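Side-chain contacts in MB2760 (Mycobacterium tuberculosis, PDB 2BNG), which hydrolyses long or bulky lipophilic epoxides, such as epoxystearic acid and cholesterol epoxide, to diols in vitro, its physiological substrates being still unidentified: residues Asp34-Asp37 and Ala38-Asp42; Ile80-Gly84 and Ala85-Thr89; Ala94-Gly98 and Pro99-Gln103; Arg135-Val138 and Ala139-Val142. All coordinates share one frame; numbering follows the deposited sequence.

In the fold
Four local contacts follow one another along the chain, none enclosing or crossing another. Interaction 1 comes first, where helix 33-39 runs out into strand 40-41. Interactions 2 and 3 are the turns of two successive beta hairpins that share strand 86-97: the first joins it to strand 72-83, the second to strand 100-113, so three neighbouring strands of the mixed sheet are stitched together from turns on opposite sides of the chain's centre, about 28 Å between contact centres. Interaction 4 ends helix 126-139, and interactions 3 and 4 are the pair in direct touch: Pro99 and Leu100 pack against Gly136, Leu137 and Leu140, centres about 10 Å apart.

Interaction 1 of 4, residues Asp34-Asp37 and Ala38-Asp42; sequences DTVD and AALGD
Val36 and Leu40 meet where helix 33-39 ends, Val36 on its last turn and Leu40 just past it, an i to i+4 pair at a helix C-terminus in the limonene-1,2-epoxide hydrolase fold. Leu40 is the first residue to leave helical backbone angles, and the chain passes there into strand 40-41.

The backbone bonds record how the helix runs out. Ala38 N donates to Asp34 O at 3.0 Å, and Ala39 N to Thr35 O at 2.9 Å but with a more bent N-H...O angle of 133°. At the next step Leu40 N reaches Val36 O only weakly, and Val36 O also receives a weak bond from Ala39 N, so one carbonyl is shared loosely by two donors as the regular pattern breaks down.

The charged contacts lie on a different side of the helix. Asp34 OD2 and Asp37 OD2 both form salt bridges with Arg65 NH2, which ties this helix to helix 57-65. Thr35 OG1 turns instead to Asp32 OD2, just before the helix.

Apolar packing carries the side-chain contact. Val36 and Leu40 lie alongside each other and point the same way, and both are buried, Val36 against Ala27 and Leu40 against Phe24 of helix 13-30. Ala39 CB sits 3.3 Å from Thr35 O, the usual proximity of a methyl to the carbonyl one turn back. Leu40 CG stands anti to its carbonyl carbon (chi1 -59°), which brings it over Val36 O at 3.4 Å and carries Leu40 CD1 to 4.2 Å from Val36 CG1.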
loop_
_atom_site.group_PDB
_atom_site.type_symbol
_atom_site.label_atom_id
_atom_site.label_comp_id
_atom_site.label_asym_id
_atom_site.label_seq_id
_atom_site.Cartn_x
_atom_site.Cartn_y
_atom_site.Cartn_z
ATOM N N ASP C 34 6.439 -24.769 32.183
ATOM C CA ASP C 34 7.609 -24.024 32.602
ATOM C C ASP C 34 7.328 -22.518 32.758
ATOM O O ASP C 34 7.872 -21.874 33.669
ATOM C CB ASP C 34 8.779 -24.263 31.661
ATOM C CG ASP C 34 9.206 -25.714 31.618
ATOM O OD1 ASP C 34 10.072 -26.048 30.820
ATOM O OD2 ASP C 34 8.681 -26.551 32.353
ATOM N N THR C 35 6.483 -21.960 31.893
ATOM C CA THR C 35 5.998 -20.593 32.089
ATOM C C THR C 35 5.093 -20.480 33.327
ATOM O O THR C 35 5.161 -19.493 34.060
ATOM C CB THR C 35 5.284 -20.068 30.832
ATOM O OG1 THR C 35 6.200 -20.104 29.733
ATOM C CG2 THR C 35 4.767 -18.650 31.023
ATOM N N VAL C 36 4.251 -21.485 33.560
ATOM C CA VAL C 36 3.438 -21.533 34.779
ATOM C C VAL C 36 4.342 -21.496 36.035
ATOM O O VAL C 36 4.104 -20.727 36.972
ATOM C CB VAL C 36 2.513 -22.766 34.796
ATOM C CG1 VAL C 36 1.943 -22.995 36.203
ATOM C CG2 VAL C 36 1.409 -22.611 33.734
ATOM N N ASP C 37 5.392 -22.312 36.024
ATOM C CA ASP C 37 6.420 -22.316 37.078
ATOM C C ASP C 37 7.130 -20.995 37.309
ATOM O O ASP C 37 7.333 -20.581 38.447
ATOM C CB ASP C 37 7.502 -23.345 36.760
ATOM C CG ASP C 37 7.095 -24.721 37.144
ATOM O OD1 ASP C 37 6.389 -24.859 38.162
ATOM O OD2 ASP C 37 7.457 -25.675 36.437
ATOM N N ALA C 38 7.543 -20.353 36.228
ATOM C CA ALA C 38 8.174 -19.044 36.318
ATOM C C ALA C 38 7.199 -17.957 36.803
ATOM O O ALA C 38 7.625 -17.005 37.462
ATOM C CB ALA C 38 8.775 -18.663 34.982
ATOM N N ALA C 39 5.902 -18.106 36.495
ATOM C CA ALA C 39 4.910 -17.058 36.767
ATOM C C ALA C 39 4.483 -16.987 38.235
ATOM O O ALA C 39 4.052 -15.936 38.700
ATOM C CB ALA C 39 3.690 -17.230 35.878
ATOM N N LEU C 40 4.606 -18.089 38.976
ATOM C CA LEU C 40 3.996 -18.147 40.313
ATOM C C LEU C 40 5.013 -17.913 41.409
ATOM O O LEU C 40 6.005 -18.618 41.503
ATOM C CB LEU C 40 3.260 -19.474 40.541
ATOM C CG LEU C 40 2.111 -19.835 39.587
ATOM C CD1 LEU C 40 1.534 -21.216 39.930
ATOM C CD2 LEU C 40 1.014 -18.767 39.573
ATOM N N GLY C 41 4.763 -16.907 42.238
ATOM C CA GLY C 41 5.642 -16.597 43.345
ATOM C C GLY C 41 5.692 -17.714 44.377
ATOM O O GLY C 41 4.711 -18.436 44.582
ATOM N N ASP C 42 6.837 -17.846 45.037
ATOM C CA ASP C 42 7.023 -18.840 46.101
ATOM C C ASP C 42 5.960 -18.818 47.199
ATOM O O ASP C 42 5.551 -19.870 47.672
ATOM C CB ASP C 42 8.418 -18.735 46.707
ATOM C CG ASP C 42 9.490 -19.338 45.807
ATOM O OD1 ASP C 42 10.696 -19.135 46.086
ATOM O OD2 ASP C 42 9.142 -20.016 44.814
#

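Interaction 2 of 4, residues Ile80-Gly84 and Ala85-Thr89; sequences IGADG and AAVLT
Ile80 opens the pairing opposite Thr89, a non-hydrogen-bonded antiparallel pair. Its CG1 branch extends anti to the backbone N (chi1 180°) and slants across Val87, with Ile80 CD1 3.8 Å from Val87 CG1, while Thr89 lies alongside, pointing the same way. Helix 13-30 covers this face through Glu22 on Ile80 and Val21 on Val87.

Gly81 faces Leu88 in a hydrogen-bonded pair. Leu88 N gives Gly81 O an almost straight bond of 2.8 Å (176° at the hydrogen), and Gly81 N returns one to Leu88 O at 3.1 Å.

Ala82 pairs with Val87 and brings only its methyl group to that side chain, Ala82 CB lying 4.4 Å from Val87 CG2. Asp83 then closes the ladder with Ala86: Asp83 N donates to Ala86 O, and Ala86 N returns a bond of 2.9 Å to Asp83 O from well above the carbonyl plane. Asp83 OD2 accepts from Ile80 N of a neighbouring subunit, and Ile80 N of this chain donates to that subunit's Asp83 OD2.

Gly84 takes the positive-phi corner before Ala85. Together these residues form a beta hairpin with a two-residue type II' turn (Gly84, Ala85), joining strands 72-83 and 86-97 of the curved sheet in this NTF2-like fold.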
loop_
_atom_site.group_PDB
_atom_site.type_symbol
_atom_site.label_atom_id
_atom_site.label_comp_id
_atom_site.label_asym_id
_atom_site.label_seq_id
_atom_site.Cartn_x
_atom_site.Cartn_y
_atom_site.Cartn_z
ATOM N N ILE C 80 -9.819 -6.979 31.334
ATOM C CA ILE C 80 -8.723 -7.072 32.277
ATOM C C ILE C 80 -8.206 -5.661 32.544
ATOM O O ILE C 80 -8.089 -4.877 31.629
ATOM C CB ILE C 80 -7.590 -8.014 31.743
ATOM C CG1 ILE C 80 -6.428 -8.095 32.754
ATOM C CG2 ILE C 80 -7.139 -7.610 30.299
ATOM C CD1 ILE C 80 -5.468 -9.255 32.514
ATOM N N GLY C 81 -7.907 -5.344 33.798
ATOM C CA GLY C 81 -7.432 -4.010 34.172
ATOM C C GLY C 81 -6.677 -4.094 35.471
ATOM O O GLY C 81 -6.761 -5.099 36.160
ATOM N N ALA C 82 -5.937 -3.051 35.811
ATOM C CA ALA C 82 -5.021 -3.102 36.935
ATOM C C ALA C 82 -5.253 -1.972 37.905
ATOM O O ALA C 82 -5.736 -0.918 37.542
ATOM C CB ALA C 82 -3.603 -3.063 36.445
ATOM N N ASP C 83 -4.898 -2.222 39.150
ATOM C CA ASP C 83 -4.987 -1.246 40.234
ATOM C C ASP C 83 -3.670 -1.402 40.986
ATOM O O ASP C 83 -3.562 -2.222 41.907
ATOM C CB ASP C 83 -6.199 -1.625 41.094
ATOM C CG ASP C 83 -6.359 -0.795 42.361
ATOM O OD1 ASP C 83 -5.562 0.130 42.653
ATOM O OD2 ASP C 83 -7.331 -1.110 43.083
ATOM N N GLY C 84 -2.665 -0.651 40.548
ATOM C CA GLY C 84 -1.321 -0.803 41.050
ATOM C C GLY C 84 -0.828 -2.207 40.759
ATOM O O GLY C 84 -0.786 -2.607 39.600
ATOM N N ALA C 85 -0.470 -2.949 41.813
ATOM C CA ALA C 85 -0.017 -4.323 41.668
ATOM C C ALA C 85 -1.197 -5.313 41.495
ATOM O O ALA C 85 -0.992 -6.442 41.085
ATOM C CB ALA C 85 0.868 -4.720 42.859
ATOM N N ALA C 86 -2.417 -4.896 41.823
ATOM C CA ALA C 86 -3.589 -5.762 41.615
ATOM C C ALA C 86 -4.112 -5.769 40.149
ATOM O O ALA C 86 -4.141 -4.732 39.484
ATOM C CB ALA C 86 -4.704 -5.397 42.576
ATOM N N VAL C 87 -4.532 -6.947 39.687
ATOM C CA VAL C 87 -5.059 -7.152 38.347
ATOM C C VAL C 87 -6.423 -7.847 38.485
ATOM O O VAL C 87 -6.573 -8.821 39.251
ATOM C CB VAL C 87 -4.076 -8.007 37.468
ATOM C CG1 VAL C 87 -4.686 -8.363 36.112
ATOM C CG2 VAL C 87 -2.722 -7.286 37.288
ATOM N N LEU C 88 -7.417 -7.319 37.763
ATOM C CA LEU C 88 -8.776 -7.869 37.767
ATOM C C LEU C 88 -9.135 -8.391 36.392
ATOM O O LEU C 88 -8.732 -7.825 35.376
ATOM C CB LEU C 88 -9.832 -6.841 38.212
ATOM C CG LEU C 88 -9.629 -6.180 39.580
ATOM C CD1 LEU C 88 -8.965 -4.850 39.352
ATOM C CD2 LEU C 88 -10.926 -5.988 40.352
ATOM N N THR C 89 -9.972 -9.417 36.361
ATOM C CA THR C 89 -10.140 -10.194 35.178
ATOM C C THR C 89 -11.617 -10.649 35.066
ATOM O O THR C 89 -12.207 -11.107 36.040
ATOM C CB THR C 89 -9.055 -11.292 35.337
ATOM O OG1 THR C 89 -8.308 -11.511 34.182
ATOM C CG2 THR C 89 -9.477 -12.492 35.690
#

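Interaction 3 of 4, residues Ala94-Gly98 and Pro99-Gln103; sequences ALIIG and PLRVQ
A tight beta hairpin joins strands 86-97 and 100-113 of the curved sheet, and the Ala94, Ile96 and Arg101 side chains meet on one of its faces. A type II' turn from Ile97 to Leu100 forms its end, with Gly98 at the positive-phi corner and Pro99 after it.

Two hydrogen-bonded pairs hold the ladder. Val102 N donates to Leu95 O at 2.9 Å, nearly straight at 173°, and Leu95 N answers to Val102 O. Nearer the turn, Ile97 N bonds Leu100 O, while Leu100 N reaches Ile97 O at 3.0 Å from above the carbonyl plane.

Arg101 dominates the face that also carries Ala94, Ile96 and Gln103. With CG anti to the backbone N (chi1 169°) and the chain extended to NE, the guanidinium is laid beneath the Ala94 methyl. That methyl covers one face of the flat group near its rim, Ala94 CB lying 3.7 Å from Arg101 NH2. Ile96 runs alongside Arg101 and sends CD1 obliquely towards the NH1 end.

At the guanidinium edge, Gln103 OE1 lies in the plane and accepts from two nitrogens at once, Arg101 NE and Arg101 NH2, each 3.0 Å away. Arg101 NH2 also makes a salt bridge to Glu74 on strand 72-83, and Gln103 NE2 donates to Thr148 O in the C-terminal tail.

Chemically, the side-on grip of Arg101 on Gln103 OE1 would hold the guanidinium's rotation, and its charge is probably balanced by Glu74, so Arg101, itself on strand 100-113, ties that strand to Ala94 and Ile96 of strand 86-97 and to Glu74 of strand 72-83.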
loop_
_atom_site.group_PDB
_atom_site.type_symbol
_atom_site.label_atom_id
_atom_site.label_comp_id
_atom_site.label_asym_id
_atom_site.label_seq_id
_atom_site.Cartn_x
_atom_site.Cartn_y
_atom_site.Cartn_z
ATOM N N ALA C 94 -13.304 -22.894 30.889
ATOM C CA ALA C 94 -13.867 -24.206 30.631
ATOM C C ALA C 94 -12.947 -25.276 31.198
ATOM O O ALA C 94 -11.735 -25.183 31.035
ATOM C CB ALA C 94 -14.058 -24.403 29.138
ATOM N N LEU C 95 -13.523 -26.268 31.882
ATOM C CA LEU C 95 -12.778 -27.474 32.255
ATOM C C LEU C 95 -13.216 -28.595 31.324
ATOM O O LEU C 95 -14.412 -28.769 31.074
ATOM C CB LEU C 95 -12.972 -27.857 33.730
ATOM C CG LEU C 95 -12.699 -26.775 34.803
ATOM C CD1 LEU C 95 -13.111 -27.303 36.178
ATOM C CD2 LEU C 95 -11.256 -26.263 34.828
ATOM N N ILE C 96 -12.243 -29.330 30.790
ATOM C CA ILE C 96 -12.485 -30.392 29.821
ATOM C C ILE C 96 -11.944 -31.671 30.392
ATOM O O ILE C 96 -10.766 -31.745 30.706
ATOM C CB ILE C 96 -11.706 -30.167 28.485
ATOM C CG1 ILE C 96 -11.512 -28.662 28.187
ATOM C CG2 ILE C 96 -12.262 -31.028 27.374
ATOM C CD1 ILE C 96 -12.288 -28.006 27.186
ATOM N N ILE C 97 -12.805 -32.675 30.515
ATOM C CA ILE C 97 -12.427 -33.998 30.978
ATOM C C ILE C 97 -12.958 -34.945 29.915
ATOM O O ILE C 97 -14.170 -35.204 29.840
ATOM C CB ILE C 97 -13.043 -34.303 32.368
ATOM C CG1 ILE C 97 -12.611 -33.242 33.385
ATOM C CG2 ILE C 97 -12.637 -35.702 32.870
ATOM C CD1 ILE C 97 -13.661 -32.901 34.382
ATOM N N GLY C 98 -12.046 -35.431 29.066
ATOM C CA GLY C 98 -12.405 -36.164 27.864
ATOM C C GLY C 98 -13.426 -35.396 27.031
ATOM O O GLY C 98 -13.174 -34.236 26.644
ATOM N N PRO C 99 -14.606 -36.019 26.775
ATOM C CA PRO C 99 -15.614 -35.392 25.903
ATOM C C PRO C 99 -16.546 -34.466 26.672
ATOM O O PRO C 99 -17.368 -33.791 26.057
ATOM C CB PRO C 99 -16.402 -36.584 25.358
ATOM C CG PRO C 99 -16.315 -37.645 26.482
ATOM C CD PRO C 99 -15.055 -37.336 27.295
ATOM N N LEU C 100 -16.421 -34.445 28.000
ATOM C CA LEU C 100 -17.197 -33.538 28.844
ATOM C C LEU C 100 -16.553 -32.146 28.935
ATOM O O LEU C 100 -15.402 -32.007 29.362
ATOM C CB LEU C 100 -17.368 -34.137 30.246
ATOM C CG LEU C 100 -18.092 -33.269 31.282
ATOM C CD1 LEU C 100 -19.559 -32.962 30.845
ATOM C CD2 LEU C 100 -18.018 -33.881 32.703
ATOM N N ARG C 101 -17.299 -31.119 28.533
ATOM C CA ARG C 101 -16.825 -29.747 28.633
ATOM C C ARG C 101 -17.755 -28.933 29.511
ATOM O O ARG C 101 -18.961 -28.874 29.256
ATOM C CB ARG C 101 -16.724 -29.122 27.247
ATOM C CG ARG C 101 -16.482 -27.626 27.246
ATOM C CD ARG C 101 -16.619 -27.104 25.836
ATOM N NE ARG C 101 -16.170 -25.727 25.781
ATOM C CZ ARG C 101 -14.933 -25.370 25.469
ATOM N NH1 ARG C 101 -14.049 -26.302 25.148
ATOM N NH2 ARG C 101 -14.581 -24.082 25.487
ATOM N N VAL C 102 -17.195 -28.336 30.560
ATOM C CA VAL C 102 -17.970 -27.558 31.516
ATOM C C VAL C 102 -17.493 -26.109 31.510
ATOM O O VAL C 102 -16.363 -25.799 31.889
ATOM C CB VAL C 102 -17.869 -28.134 32.962
ATOM C CG1 VAL C 102 -18.700 -27.300 33.944
ATOM C CG2 VAL C 102 -18.289 -29.612 33.002
ATOM N N GLN C 103 -18.380 -25.226 31.092
ATOM C CA GLN C 103 -18.032 -23.845 30.853
ATOM C C GLN C 103 -18.813 -22.925 31.789
ATOM O O GLN C 103 -20.013 -23.129 32.016
ATOM C CB GLN C 103 -18.342 -23.522 29.392
ATOM C CG GLN C 103 -17.729 -22.255 28.862
ATOM C CD GLN C 103 -17.745 -22.238 27.339
ATOM O OE1 GLN C 103 -17.145 -23.065 26.718
ATOM N NE2 GLN C 103 -18.442 -21.319 26.755
#

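Interaction 4 of 4, residues Arg135-Val138 and Ala139-Val142; sequences RGLV and ALVV
Ala139 is the last residue of helix 126-139, and its amide makes a normal helical bond, Ala139 N to Arg135 O at 2.9 Å. Its methyl lies close to that same carbonyl, Ala139 CB 3.3 Å from Arg135 O, and its side chain also touches Lys146 of the C-terminal tail. The Arg135 side chain runs to the tail as well, its NE donating to Leu145 O.

Leu140 follows the last helical residue. Leu140 N still bonds Gly136 O at 3.1 Å, and a weaker bond goes to Leu137 O. The two leucine side chains lie side by side and point the same way, Leu137 CD2 and Leu140 CD2 being 3.9 Å apart; both also rest on Leu100 of the neighbouring hairpin.

Val141 turns the chain, its amide donating to Val138 O at 3.0 Å from above the carbonyl plane.

Val142 completes the turn with a second bond to the same oxygen, Val142 N to Val138 O at 2.9 Å, this one in the carbonyl plane and straighter at 163°. Its side chain stays near Val138, with Val138 CG1 and Val142 CG2 at the loose distance of 4.5 Å.

The chemistry is that of a helix end closed by its own backbone: Val138 O is gripped by two successive amides arriving from different directions, while mainly apolar side chains fasten the turn to the hairpin and the tail.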
loop_
_atom_site.group_PDB
_atom_site.type_symbol
_atom_site.label_atom_id
_atom_site.label_comp_id
_atom_site.label_asym_id
_atom_site.label_seq_id
_atom_site.Cartn_x
_atom_site.Cartn_y
_atom_site.Cartn_z
ATOM N N ARG C 135 -25.329 -28.588 30.756
ATOM C CA ARG C 135 -25.104 -28.401 29.351
ATOM C C ARG C 135 -23.980 -29.285 28.815
ATOM O O ARG C 135 -24.062 -29.779 27.692
ATOM C CB ARG C 135 -24.772 -26.970 29.074
ATOM C CG ARG C 135 -25.047 -26.714 27.686
ATOM C CD ARG C 135 -24.543 -25.454 27.340
ATOM N NE ARG C 135 -24.419 -25.340 25.909
ATOM C CZ ARG C 135 -24.961 -24.334 25.251
ATOM N NH1 ARG C 135 -25.658 -23.457 25.945
ATOM N NH2 ARG C 135 -24.824 -24.212 23.941
ATOM N N GLY C 136 -22.938 -29.467 29.622
ATOM C CA GLY C 136 -21.857 -30.373 29.281
ATOM C C GLY C 136 -22.385 -31.784 29.127
ATOM O O GLY C 136 -22.123 -32.468 28.123
ATOM N N LEU C 137 -23.141 -32.215 30.128
ATOM C CA LEU C 137 -23.734 -33.540 30.120
ATOM C C LEU C 137 -24.693 -33.754 28.950
ATOM O O LEU C 137 -24.644 -34.786 28.300
ATOM C CB LEU C 137 -24.426 -33.810 31.446
ATOM C CG LEU C 137 -23.494 -33.943 32.647
ATOM C CD1 LEU C 137 -24.352 -34.102 33.896
ATOM C CD2 LEU C 137 -22.490 -35.115 32.487
ATOM N N VAL C 138 -25.539 -32.770 28.677
ATOM C CA VAL C 138 -26.443 -32.839 27.534
ATOM C C VAL C 138 -25.662 -32.935 26.213
ATOM O O VAL C 138 -26.027 -33.722 25.322
ATOM C CB VAL C 138 -27.444 -31.655 27.495
ATOM C CG1 VAL C 138 -28.112 -31.556 26.135
ATOM C CG2 VAL C 138 -28.500 -31.804 28.595
ATOM N N ALA C 139 -24.590 -32.154 26.097
ATOM C CA ALA C 139 -23.806 -32.117 24.864
ATOM C C ALA C 139 -23.057 -33.438 24.594
ATOM O O ALA C 139 -22.732 -33.753 23.460
ATOM C CB ALA C 139 -22.862 -30.954 24.880
ATOM N N LEU C 140 -22.813 -34.205 25.639
ATOM C CA LEU C 140 -22.268 -35.555 25.578
ATOM C C LEU C 140 -23.095 -36.512 24.736
ATOM O O LEU C 140 -22.600 -37.546 24.272
ATOM C CB LEU C 140 -22.243 -36.137 26.985
ATOM C CG LEU C 140 -20.954 -36.575 27.658
ATOM C CD1 LEU C 140 -19.846 -35.604 27.355
ATOM C CD2 LEU C 140 -21.192 -36.730 29.151
ATOM N N VAL C 141 -24.392 -36.134 24.580
ATOM C CA VAL C 141 -25.392 -36.988 23.978
ATOM C C VAL C 141 -25.874 -36.300 22.695
ATOM O O VAL C 141 -26.151 -36.949 21.687
ATOM C CB VAL C 141 -26.533 -37.181 25.006
ATOM C CG1 VAL C 141 -27.719 -37.581 24.402
ATOM C CG2 VAL C 141 -26.231 -38.227 25.955
ATOM N N VAL C 142 -25.960 -34.975 22.746
ATOM C CA VAL C 142 -26.288 -34.151 21.586
ATOM C C VAL C 142 -25.096 -33.221 21.340
ATOM O O VAL C 142 -25.078 -32.086 21.834
ATOM C CB VAL C 142 -27.563 -33.288 21.813
ATOM C CG1 VAL C 142 -28.049 -32.706 20.493
ATOM C CG2 VAL C 142 -28.662 -34.093 22.494
#